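Local coordinates for protein phosphatidylinositol-specific phospholipase C1 (Streptomyces antibioticus, PDB 3H4X) that belongs to the phosphatidylinositol-specific phospholipase C family and folds as a single-chain alpha/beta barrel, its helices packed around a curled, largely parallel sheet, at residues L148-L153 and Q228-P233; R112-A117 and G187-E192. All blocks are in the same frame, centred on the assembly; numbering follows the deposited sequence.

Contact 1. Residues L148-L153 and Q228-P233. With EOH (ethanol), chain K; EOH (ethanol), chain L.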
loop_
_atom_site.group_PDB
_atom_site.type_symbol
_atom_site.label_atom_id
_atom_site.label_comp_id
_atom_site.label_asym_id
_atom_site.label_seq_id
_atom_site.Cartn_x
_atom_site.Cartn_y
_atom_site.Cartn_z
ATOM N N LEU A 148 1.267 -3.356 16.433
ATOM C CA LEU A 148 1.080 -1.912 16.484
ATOM C C LEU A 148 -0.160 -1.498 15.704
ATOM O O LEU A 148 -0.956 -0.686 16.171
ATOM C CB LEU A 148 2.314 -1.196 15.938
ATOM C CG LEU A 148 2.196 0.326 15.825
ATOM C CD1 LEU A 148 1.904 0.980 17.171
ATOM C CD2 LEU A 148 3.464 0.893 15.216
ATOM N N ILE A 149 -0.323 -2.048 14.506
ATOM C CA ILE A 149 -1.489 -1.724 13.701
ATOM C C ILE A 149 -2.778 -2.193 14.381
ATOM O O ILE A 149 -3.770 -1.462 14.399
ATOM C CB ILE A 149 -1.355 -2.273 12.264
ATOM C CG1 ILE A 149 -0.276 -1.483 11.514
ATOM C CG2 ILE A 149 -2.686 -2.200 11.530
ATOM C CD1 ILE A 149 0.080 -2.040 10.164
ATOM N N ARG A 150 -2.761 -3.390 14.962
ATOM C CA ARG A 150 -3.926 -3.874 15.710
ATOM C C ARG A 150 -4.266 -2.921 16.851
ATOM O O ARG A 150 -5.428 -2.597 17.073
ATOM C CB ARG A 150 -3.697 -5.281 16.280
ATOM C CG ARG A 150 -3.692 -6.399 15.249
ATOM C CD ARG A 150 -3.916 -7.783 15.876
ATOM N NE ARG A 150 -3.029 -8.044 17.009
ATOM C CZ ARG A 150 -1.787 -8.511 16.903
ATOM N NH1 ARG A 150 -1.265 -8.777 15.709
ATOM N NH2 ARG A 150 -1.061 -8.710 17.995
ATOM N N GLN A 151 -3.246 -2.477 17.576
ATOM C CA GLN A 151 -3.449 -1.587 18.714
ATOM C C GLN A 151 -4.068 -0.260 18.288
ATOM O O GLN A 151 -4.981 0.249 18.937
ATOM C CB GLN A 151 -2.121 -1.348 19.437
ATOM C CG GLN A 151 -2.239 -0.546 20.725
ATOM C CD GLN A 151 -1.997 0.936 20.533
ATOM O OE1 GLN A 151 -1.095 1.343 19.801
ATOM N NE2 GLN A 151 -2.793 1.758 21.214
ATOM N N LYS A 152 -3.572 0.303 17.192
ATOM C CA LYS A 152 -4.009 1.627 16.763
ATOM C C LYS A 152 -5.337 1.629 16.014
ATOM O O LYS A 152 -6.144 2.544 16.179
ATOM C CB LYS A 152 -2.938 2.283 15.893
ATOM C CG LYS A 152 -1.669 2.642 16.645
ATOM C CD LYS A 152 -1.867 3.841 17.552
ATOM C CE LYS A 152 -0.541 4.287 18.149
ATOM N NZ LYS A 152 -0.691 5.520 18.963
ATOM N N LEU A 153 -5.552 0.618 15.179
ATOM C CA LEU A 153 -6.669 0.635 14.231
ATOM C C LEU A 153 -7.700 -0.470 14.439
ATOM O O LEU A 153 -8.842 -0.348 13.996
ATOM C CB LEU A 153 -6.149 0.564 12.795
ATOM C CG LEU A 153 -5.391 1.797 12.316
ATOM C CD1 LEU A 153 -4.859 1.576 10.910
ATOM C CD2 LEU A 153 -6.297 3.018 12.367
ATOM N N GLN A 228 -4.536 -12.418 13.003
ATOM C CA GLN A 228 -3.816 -11.315 13.630
ATOM C C GLN A 228 -2.912 -10.543 12.658
ATOM O O GLN A 228 -2.298 -9.549 13.045
ATOM C CB GLN A 228 -3.029 -11.811 14.840
ATOM C CG GLN A 228 -1.829 -12.659 14.490
ATOM C CD GLN A 228 -1.262 -13.369 15.703
ATOM O OE1 GLN A 228 -1.979 -14.074 16.420
ATOM N NE2 GLN A 228 0.033 -13.194 15.938
ATOM N N SER A 229 -2.827 -10.999 11.407
ATOM C CA SER A 229 -2.044 -10.297 10.380
ATOM C C SER A 229 -2.744 -9.013 9.943
ATOM O O SER A 229 -3.963 -8.891 10.066
ATOM C CB SER A 229 -1.795 -11.200 9.166
ATOM O OG SER A 229 -3.001 -11.502 8.487
ATOM N N THR A 230 -1.976 -8.065 9.412
ATOM C CA THR A 230 -2.540 -6.756 9.091
ATOM C C THR A 230 -2.241 -6.234 7.691
ATOM O O THR A 230 -2.827 -5.234 7.288
ATOM C CB THR A 230 -2.082 -5.667 10.093
ATOM O OG1 THR A 230 -0.669 -5.455 9.962
ATOM C CG2 THR A 230 -2.430 -6.053 11.527
ATOM N N ALA A 231 -1.336 -6.882 6.961
ATOM C CA ALA A 231 -0.853 -6.322 5.701
ATOM C C ALA A 231 -0.673 -7.370 4.614
ATOM O O ALA A 231 -0.450 -8.550 4.897
ATOM C CB ALA A 231 0.458 -5.583 5.928
ATOM N N PHE A 232 -0.755 -6.916 3.368
ATOM C CA PHE A 232 -0.517 -7.756 2.207
ATOM C C PHE A 232 0.862 -7.463 1.629
ATOM O O PHE A 232 1.126 -6.348 1.185
ATOM C CB PHE A 232 -1.573 -7.464 1.147
ATOM C CG PHE A 232 -2.956 -7.874 1.547
ATOM C CD1 PHE A 232 -3.430 -9.135 1.227
ATOM C CD2 PHE A 232 -3.786 -7.009 2.243
ATOM C CE1 PHE A 232 -4.699 -9.529 1.590
ATOM C CE2 PHE A 232 -5.062 -7.399 2.613
ATOM C CZ PHE A 232 -5.518 -8.659 2.282
ATOM N N PRO A 233 1.755 -8.459 1.634
ATOM C CA PRO A 233 3.047 -8.240 0.998
ATOM C C PRO A 233 2.863 -8.253 -0.516
ATOM O O PRO A 233 2.090 -9.059 -1.045
ATOM C CB PRO A 233 3.865 -9.450 1.448
ATOM C CG PRO A 233 2.854 -10.514 1.660
ATOM C CD PRO A 233 1.630 -9.816 2.191
HETATM C C1 EOH K . 1.185 7.805 18.680
HETATM C C2 EOH K . 0.123 8.745 19.238
HETATM O O EOH K . 1.562 6.817 19.613
HETATM C C1 EOH L . 1.486 -15.458 17.577
HETATM C C2 EOH L . 1.886 -16.329 18.762
HETATM O O EOH L . 2.056 -14.169 17.645
#
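Arg150 and Ile149, on the last turns of helix 142-153, meet Gln228 and Thr230, which lie on the chain leading into barrel strand 232-236. The long arginine is bent at chi3 (-50°), and the bend brings NH1 to the backbone of Gln228, where it donates to Gln228 O at 3.0 Å. That bond is not straight (141° at the hydrogen), and the oxygen lies out of the guanidinium plane. Gln228 CB covers one face of the same group, 3.6 Å from NH1. Nearer the backbone, Arg150 CG lies 3.9 Å from Thr230 CG2, the two side chains crossing at about a right angle.

Ile149 suits the buried side of the helix. Its CG2, anti to the backbone N, meets Thr230 CB at 3.8 Å, while the other branch carries CD1 to within 3.5 Å of Thr230 OG1. With chi1 at 66°, both threonine branches face the helix: the methyl lies against Ile149 and the aliphatic part of Arg150, and the hydroxyl is hydrogen-bonded to Asp146, about one turn before Ile149 in helix 142-153. The buried part is thus mostly apolar, its one hydroxyl satisfied by Asp146, and a single bent arginine-to-carbonyl bond links the segments at the exposed side.

Contact 2. Residues R112-A117 and G187-E192. With EOH (ethanol), chain F.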
loop_
_atom_site.group_PDB
_atom_site.type_symbol
_atom_site.label_atom_id
_atom_site.label_comp_id
_atom_site.label_asym_id
_atom_site.label_seq_id
_atom_site.Cartn_x
_atom_site.Cartn_y
_atom_site.Cartn_z
ATOM N N ARG A 112 -6.497 6.781 12.782
ATOM C CA ARG A 112 -7.586 6.386 13.671
ATOM C C ARG A 112 -8.507 7.565 13.980
ATOM O O ARG A 112 -9.733 7.438 13.932
ATOM C CB ARG A 112 -7.029 5.794 14.969
ATOM C CG ARG A 112 -8.086 5.426 16.002
ATOM C CD ARG A 112 -9.090 4.441 15.439
ATOM N NE ARG A 112 -10.094 4.040 16.425
ATOM C CZ ARG A 112 -9.956 3.020 17.266
ATOM N NH1 ARG A 112 -8.848 2.292 17.256
ATOM N NH2 ARG A 112 -10.927 2.727 18.125
ATOM N N ALA A 113 -7.911 8.715 14.287
ATOM C CA ALA A 113 -8.681 9.913 14.596
ATOM C C ALA A 113 -9.557 10.302 13.411
ATOM O O ALA A 113 -10.748 10.586 13.558
ATOM C CB ALA A 113 -7.747 11.050 14.963
ATOM N N TRP A 114 -8.958 10.298 12.227
ATOM C CA TRP A 114 -9.664 10.656 11.009
ATOM C C TRP A 114 -10.766 9.639 10.710
ATOM O O TRP A 114 -11.887 10.002 10.348
ATOM C CB TRP A 114 -8.667 10.749 9.852
ATOM C CG TRP A 114 -9.285 11.076 8.546
ATOM C CD1 TRP A 114 -9.506 12.320 8.028
ATOM C CD2 TRP A 114 -9.762 10.145 7.573
ATOM N NE1 TRP A 114 -10.099 12.218 6.794
ATOM C CE2 TRP A 114 -10.266 10.892 6.491
ATOM C CE3 TRP A 114 -9.813 8.749 7.510
ATOM C CZ2 TRP A 114 -10.815 10.290 5.361
ATOM C CZ3 TRP A 114 -10.355 8.155 6.389
ATOM C CH2 TRP A 114 -10.847 8.923 5.330
ATOM N N HIS A 115 -10.441 8.361 10.872
ATOM C CA HIS A 115 -11.397 7.278 10.668
ATOM C C HIS A 115 -12.642 7.453 11.532
ATOM O O HIS A 115 -13.770 7.350 11.042
ATOM C CB HIS A 115 -10.719 5.936 10.963
ATOM C CG HIS A 115 -11.670 4.795 11.148
ATOM N ND1 HIS A 115 -12.183 4.071 10.093
ATOM C CD2 HIS A 115 -12.183 4.239 12.271
ATOM C CE1 HIS A 115 -12.983 3.128 10.559
ATOM N NE2 HIS A 115 -12.999 3.208 11.877
ATOM N N ASP A 116 -12.438 7.702 12.819
ATOM C CA ASP A 116 -13.564 7.863 13.732
ATOM C C ASP A 116 -14.442 9.058 13.348
ATOM O O ASP A 116 -15.646 9.060 13.608
ATOM C CB ASP A 116 -13.076 7.983 15.176
ATOM C CG ASP A 116 -12.518 6.675 15.717
ATOM O OD1 ASP A 116 -12.846 5.602 15.163
ATOM O OD2 ASP A 116 -11.754 6.721 16.701
ATOM N N ALA A 117 -13.842 10.060 12.712
ATOM C CA ALA A 117 -14.568 11.264 12.304
ATOM C C ALA A 117 -15.268 11.118 10.951
ATOM O O ALA A 117 -16.090 11.956 10.577
ATOM C CB ALA A 117 -13.627 12.458 12.278
ATOM N N GLY A 187 -15.134 2.382 5.338
ATOM C CA GLY A 187 -14.588 2.481 6.680
ATOM C C GLY A 187 -13.420 1.551 6.962
ATOM O O GLY A 187 -13.107 1.293 8.121
ATOM N N LYS A 188 -12.765 1.053 5.911
ATOM C CA LYS A 188 -11.622 0.154 6.083
ATOM C C LYS A 188 -10.312 0.738 5.580
ATOM O O LYS A 188 -10.274 1.513 4.619
ATOM C CB LYS A 188 -11.863 -1.184 5.378
ATOM C CG LYS A 188 -13.064 -1.952 5.901
ATOM C CD LYS A 188 -12.847 -2.459 7.318
ATOM C CE LYS A 188 -14.110 -3.138 7.841
ATOM N NZ LYS A 188 -13.919 -3.714 9.196
ATOM N N PHE A 189 -9.238 0.333 6.247
ATOM C CA PHE A 189 -7.886 0.542 5.764
ATOM C C PHE A 189 -7.303 -0.801 5.375
ATOM O O PHE A 189 -7.558 -1.819 6.025
ATOM C CB PHE A 189 -6.998 1.132 6.858
ATOM C CG PHE A 189 -7.382 2.519 7.276
ATOM C CD1 PHE A 189 -7.226 3.594 6.416
ATOM C CD2 PHE A 189 -7.877 2.755 8.545
ATOM C CE1 PHE A 189 -7.578 4.877 6.815
ATOM C CE2 PHE A 189 -8.226 4.033 8.946
ATOM C CZ PHE A 189 -8.077 5.092 8.080
ATOM N N LEU A 190 -6.500 -0.789 4.321
ATOM C CA LEU A 190 -5.708 -1.942 3.947
ATOM C C LEU A 190 -4.254 -1.500 3.908
ATOM O O LEU A 190 -3.966 -0.310 3.752
ATOM C CB LEU A 190 -6.147 -2.488 2.587
ATOM C CG LEU A 190 -7.595 -2.993 2.516
ATOM C CD1 LEU A 190 -8.573 -1.864 2.206
ATOM C CD2 LEU A 190 -7.738 -4.099 1.489
ATOM N N PHE A 191 -3.344 -2.455 4.054
ATOM C CA PHE A 191 -1.921 -2.163 4.012
ATOM C C PHE A 191 -1.232 -3.042 2.982
ATOM O O PHE A 191 -1.514 -4.238 2.893
ATOM C CB PHE A 191 -1.279 -2.397 5.383
ATOM C CG PHE A 191 -1.674 -1.387 6.415
ATOM C CD1 PHE A 191 -0.877 -0.284 6.661
ATOM C CD2 PHE A 191 -2.844 -1.535 7.139
ATOM C CE1 PHE A 191 -1.240 0.658 7.598
ATOM C CE2 PHE A 191 -3.210 -0.595 8.081
ATOM C CZ PHE A 191 -2.404 0.502 8.310
ATOM N N GLU A 192 -0.331 -2.436 2.217
ATOM C CA GLU A 192 0.541 -3.128 1.270
ATOM C C GLU A 192 1.982 -2.907 1.719
ATOM O O GLU A 192 2.338 -1.798 2.111
ATOM C CB GLU A 192 0.364 -2.540 -0.136
ATOM C CG GLU A 192 1.389 -3.036 -1.155
ATOM C CD GLU A 192 1.520 -2.145 -2.387
ATOM O OE1 GLU A 192 0.814 -1.116 -2.499
ATOM O OE2 GLU A 192 2.359 -2.484 -3.252
HETATM C C1 EOH F . -7.835 -0.230 18.788
HETATM C C2 EOH F . -7.268 -1.597 19.154
HETATM O O EOH F . -9.229 -0.273 18.567
#
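Phe189 turns the edge of its ring, not a face, to helix 104-117: Trp114 CE3 and His115 CB both lie near the ring plane, around CZ and CE2. The closer approach is His115 CB to Phe189 CE2, 3.7 Å. Trp114 replies with an edge of its own, CE3 standing 4.1 Å from Phe189 CZ. At the edge of the imidazole, and near its plane, lies the carbonyl of Gly187, whereas the His115 and Phe189 rings are oblique to each other, their planes at 50°.

This is helix-on-strand packing in the alpha/beta barrel, the end of an outer helix resting on the start of strand 189-195. Phenylalanine suits its buried place because its flat ring fills the space between the layers; other sides of the residue touch Met111, Leu126 and Leu153. A chi1 of -66° sets CG anti to the carbonyl carbon and brings the ring end close to the helix.

The two helix aromatics add polar ends to an apolar contact. Trp114 lays its hydrocarbon edge against Phe189 while NE1 bonds to Asp53. His115, with CG anti to the backbone N (chi1 164°), is directed at the strand's start, and its ND1 is hydrogen-bonded to His121. Gly187 adopts a positive phi, a conformation easily reached without a side chain.

Away from the strand segment, beside helix 142-153, Arg112 NE forms a salt bridge with Asp116 OD2 (3.2 Å), one turn on, meeting the oxygen on its syn side but tilted out of the carboxylate plane. The guanidinium's NH1 donates to an ethanol oxygen at 2.9 Å. Across the contact, His115 CE1 comes to 3.1 Å from Gly187 O, a close carbon-to-oxygen approach.

How the contacts relate
Both contacts set a helix against the chain at the start of a barrel strand, and strands 189-195 and 232-236 are parallel neighbours in one sheet. Contact 2 is buried and largely aromatic, with no hydrogen bond between its segments; contact 1 runs from a buried, mostly apolar side to an exposed side, where an arginine grips a backbone carbonyl. They touch directly. Phe232 N lies 2.8 Å from Phe191 O, a probable sheet hydrogen bond, and Ala231 CB packs on Phe191 CB. The helices are joined too, by a probable hydrogen bond from Arg112 NH1 to Lys152 O. Phe191 also touches Ile149, and the four segments alternate along the chain.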